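Local coordinates for protein anaphase-promoting complex subunit CUT9 (Schizosaccharomyces pombe, PDB 2XPI) that serves as a TPR subunit of the anaphase-promoting complex, a ubiquitin ligase that controls mitosis and G1, and binds hcn1 through its later repeats, at residues Ala555-Tyr560 / Thr571-Ser576. Residues are numbered along the deposited sequence; the frame is centred on the assembly and turned at random.
Sequences AIALVY and THLHES
Helix segments 555-560 and 571-576 run antiparallel at 159°, their axes 8.6 Å apart, with Ala557 facing His572 at a CA-to-CA distance of 5.9 Å. They belong to the two helices of TPR 14, a helical hairpin. No hydrogen bond joins the segments, and the side chains between them meet by van der Waals and CH-pi contact. His572 has the largest share of the buried surface and touches both Ile556 and Tyr560. The CG2 methyl of Ile556 sits over one face of the His572 ring, 3.6 Å from its centroid and almost on the ring normal. With chi1 at -69°, CG1 of Ile556 lies beside the backbone N and CG2 anti to it, which puts the CG2 methyl over the ring. The CD1 methyl, at the end of the CG1 branch, reaches 4.0 Å from His572 CE1. One turn along the helix, Tyr560 brings its CE2 to 4.1 Å from His572 CD2. The two rings are turned only 27° from parallel, but they are offset and share little overlap. Nearby, Ala557 CB meets Leu573 CD1 at 3.5 Å, an apolar contact between a small side chain and the end of a leucine. His572 ND1 is hydrogen-bonded to His553 ND1, outside the two segments. Replacing the histidine by an alanine would probably leave the Ile556 methyl without a ring to pack on and His553 without this hydrogen-bond partner. Ser576 makes a further link within the hairpin, its OG bonding Ala550 O and Thr554 OG1. Ile556 and Tyr560 also pack on helix 532-545 of the preceding repeat, TPR 13. Leu573 extends the packing to helix 584-592, which follows the hairpin near the C-terminal end of the chain.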
loop_
_atom_site.group_PDB
_atom_site.type_symbol
_atom_site.label_atom_id
_atom_site.label_comp_id
_atom_site.label_asym_id
_atom_site.label_seq_id
_atom_site.Cartn_x
_atom_site.Cartn_y
_atom_site.Cartn_z
ATOM N N ALA A 555 -20.616 -8.703 -59.387
ATOM C CA ALA A 555 -19.725 -9.775 -59.833
ATOM C C ALA A 555 -20.494 -10.839 -60.590
ATOM O O ALA A 555 -20.080 -11.266 -61.657
ATOM C CB ALA A 555 -19.011 -10.401 -58.651
ATOM N N ILE A 556 -21.609 -11.269 -60.009
ATOM C CA ILE A 556 -22.479 -12.299 -60.575
ATOM C C ILE A 556 -23.025 -11.894 -61.951
ATOM O O ILE A 556 -23.078 -12.709 -62.881
ATOM C CB ILE A 556 -23.630 -12.631 -59.591
ATOM C CG1 ILE A 556 -23.073 -13.349 -58.360
ATOM C CG2 ILE A 556 -24.659 -13.521 -60.211
ATOM C CD1 ILE A 556 -24.119 -13.632 -57.335
ATOM N N ALA A 557 -23.416 -10.631 -62.075
ATOM C CA ALA A 557 -23.868 -10.089 -63.349
ATOM C C ALA A 557 -22.719 -10.105 -64.371
ATOM O O ALA A 557 -22.864 -10.594 -65.494
ATOM C CB ALA A 557 -24.415 -8.680 -63.157
ATOM N N LEU A 558 -21.563 -9.590 -63.974
ATOM C CA LEU A 558 -20.427 -9.655 -64.863
ATOM C C LEU A 558 -20.291 -11.075 -65.415
ATOM O O LEU A 558 -20.070 -11.270 -66.613
ATOM C CB LEU A 558 -19.140 -9.210 -64.174
ATOM C CG LEU A 558 -17.930 -9.274 -65.102
ATOM C CD1 LEU A 558 -18.257 -8.674 -66.493
ATOM C CD2 LEU A 558 -16.736 -8.580 -64.472
ATOM N N VAL A 559 -20.428 -12.073 -64.555
ATOM C CA VAL A 559 -20.308 -13.440 -65.032
ATOM C C VAL A 559 -21.455 -13.788 -65.995
ATOM O O VAL A 559 -21.222 -14.381 -67.052
ATOM C CB VAL A 559 -20.230 -14.445 -63.872
ATOM C CG1 VAL A 559 -20.382 -15.855 -64.385
ATOM C CG2 VAL A 559 -18.921 -14.292 -63.160
ATOM N N TYR A 560 -22.678 -13.401 -65.643
ATOM C CA TYR A 560 -23.840 -13.763 -66.445
ATOM C C TYR A 560 -23.757 -13.249 -67.872
ATOM O O TYR A 560 -24.040 -13.986 -68.827
ATOM C CB TYR A 560 -25.165 -13.352 -65.782
ATOM C CG TYR A 560 -25.646 -14.432 -64.850
ATOM C CD1 TYR A 560 -25.829 -15.722 -65.318
ATOM C CD2 TYR A 560 -25.878 -14.183 -63.503
ATOM C CE1 TYR A 560 -26.245 -16.733 -64.487
ATOM C CE2 TYR A 560 -26.293 -15.194 -62.663
ATOM C CZ TYR A 560 -26.474 -16.473 -63.165
ATOM O OH TYR A 560 -26.883 -17.510 -62.358
ATOM N N THR A 571 -31.249 -8.472 -63.444
ATOM C CA THR A 571 -31.891 -8.517 -62.130
ATOM C C THR A 571 -30.891 -8.381 -60.962
ATOM O O THR A 571 -31.229 -7.851 -59.895
ATOM C CB THR A 571 -32.725 -9.796 -61.970
ATOM O OG1 THR A 571 -31.911 -10.925 -62.302
ATOM C CG2 THR A 571 -33.935 -9.765 -62.909
ATOM N N HIS A 572 -29.660 -8.852 -61.176
ATOM C CA HIS A 572 -28.602 -8.769 -60.168
ATOM C C HIS A 572 -28.033 -7.358 -60.082
ATOM O O HIS A 572 -27.621 -6.910 -59.020
ATOM C CB HIS A 572 -27.479 -9.769 -60.472
ATOM C CG HIS A 572 -27.739 -11.146 -59.953
ATOM N ND1 HIS A 572 -27.486 -11.512 -58.645
ATOM C CD2 HIS A 572 -28.242 -12.247 -60.560
ATOM C CE1 HIS A 572 -27.811 -12.781 -58.475
ATOM N NE2 HIS A 572 -28.276 -13.250 -59.620
ATOM N N LEU A 573 -28.002 -6.669 -61.217
ATOM C CA LEU A 573 -27.539 -5.284 -61.263
ATOM C C LEU A 573 -28.561 -4.387 -60.560
ATOM O O LEU A 573 -28.197 -3.407 -59.910
ATOM C CB LEU A 573 -27.320 -4.836 -62.715
ATOM C CG LEU A 573 -25.881 -4.721 -63.231
ATOM C CD1 LEU A 573 -24.892 -5.334 -62.269
ATOM C CD2 LEU A 573 -25.713 -5.326 -64.637
ATOM N N HIS A 574 -29.840 -4.736 -60.684
ATOM C CA HIS A 574 -30.884 -4.026 -59.960
ATOM C C HIS A 574 -30.730 -4.183 -58.441
ATOM O O HIS A 574 -31.012 -3.254 -57.689
ATOM C CB HIS A 574 -32.277 -4.473 -60.415
ATOM C CG HIS A 574 -32.684 -3.927 -61.749
ATOM N ND1 HIS A 574 -32.750 -2.575 -62.013
ATOM C CD2 HIS A 574 -33.063 -4.549 -62.892
ATOM C CE1 HIS A 574 -33.139 -2.389 -63.262
ATOM N NE2 HIS A 574 -33.330 -3.571 -63.818
ATOM N N GLU A 575 -30.278 -5.350 -57.990
ATOM C CA GLU A 575 -29.986 -5.539 -56.568
ATOM C C GLU A 575 -28.822 -4.671 -56.088
ATOM O O GLU A 575 -28.909 -4.049 -55.029
ATOM C CB GLU A 575 -29.704 -7.010 -56.241
ATOM C CG GLU A 575 -30.942 -7.876 -56.137
ATOM C CD GLU A 575 -31.887 -7.418 -55.033
ATOM O OE1 GLU A 575 -33.117 -7.549 -55.223
ATOM O OE2 GLU A 575 -31.407 -6.923 -53.983
ATOM N N SER A 576 -27.735 -4.645 -56.854
ATOM C CA SER A 576 -26.583 -3.814 -56.513
ATOM C C SER A 576 -27.009 -2.371 -56.331
ATOM O O SER A 576 -26.837 -1.794 -55.261
ATOM C CB SER A 576 -25.523 -3.870 -57.609
ATOM O OG SER A 576 -24.889 -5.130 -57.659
#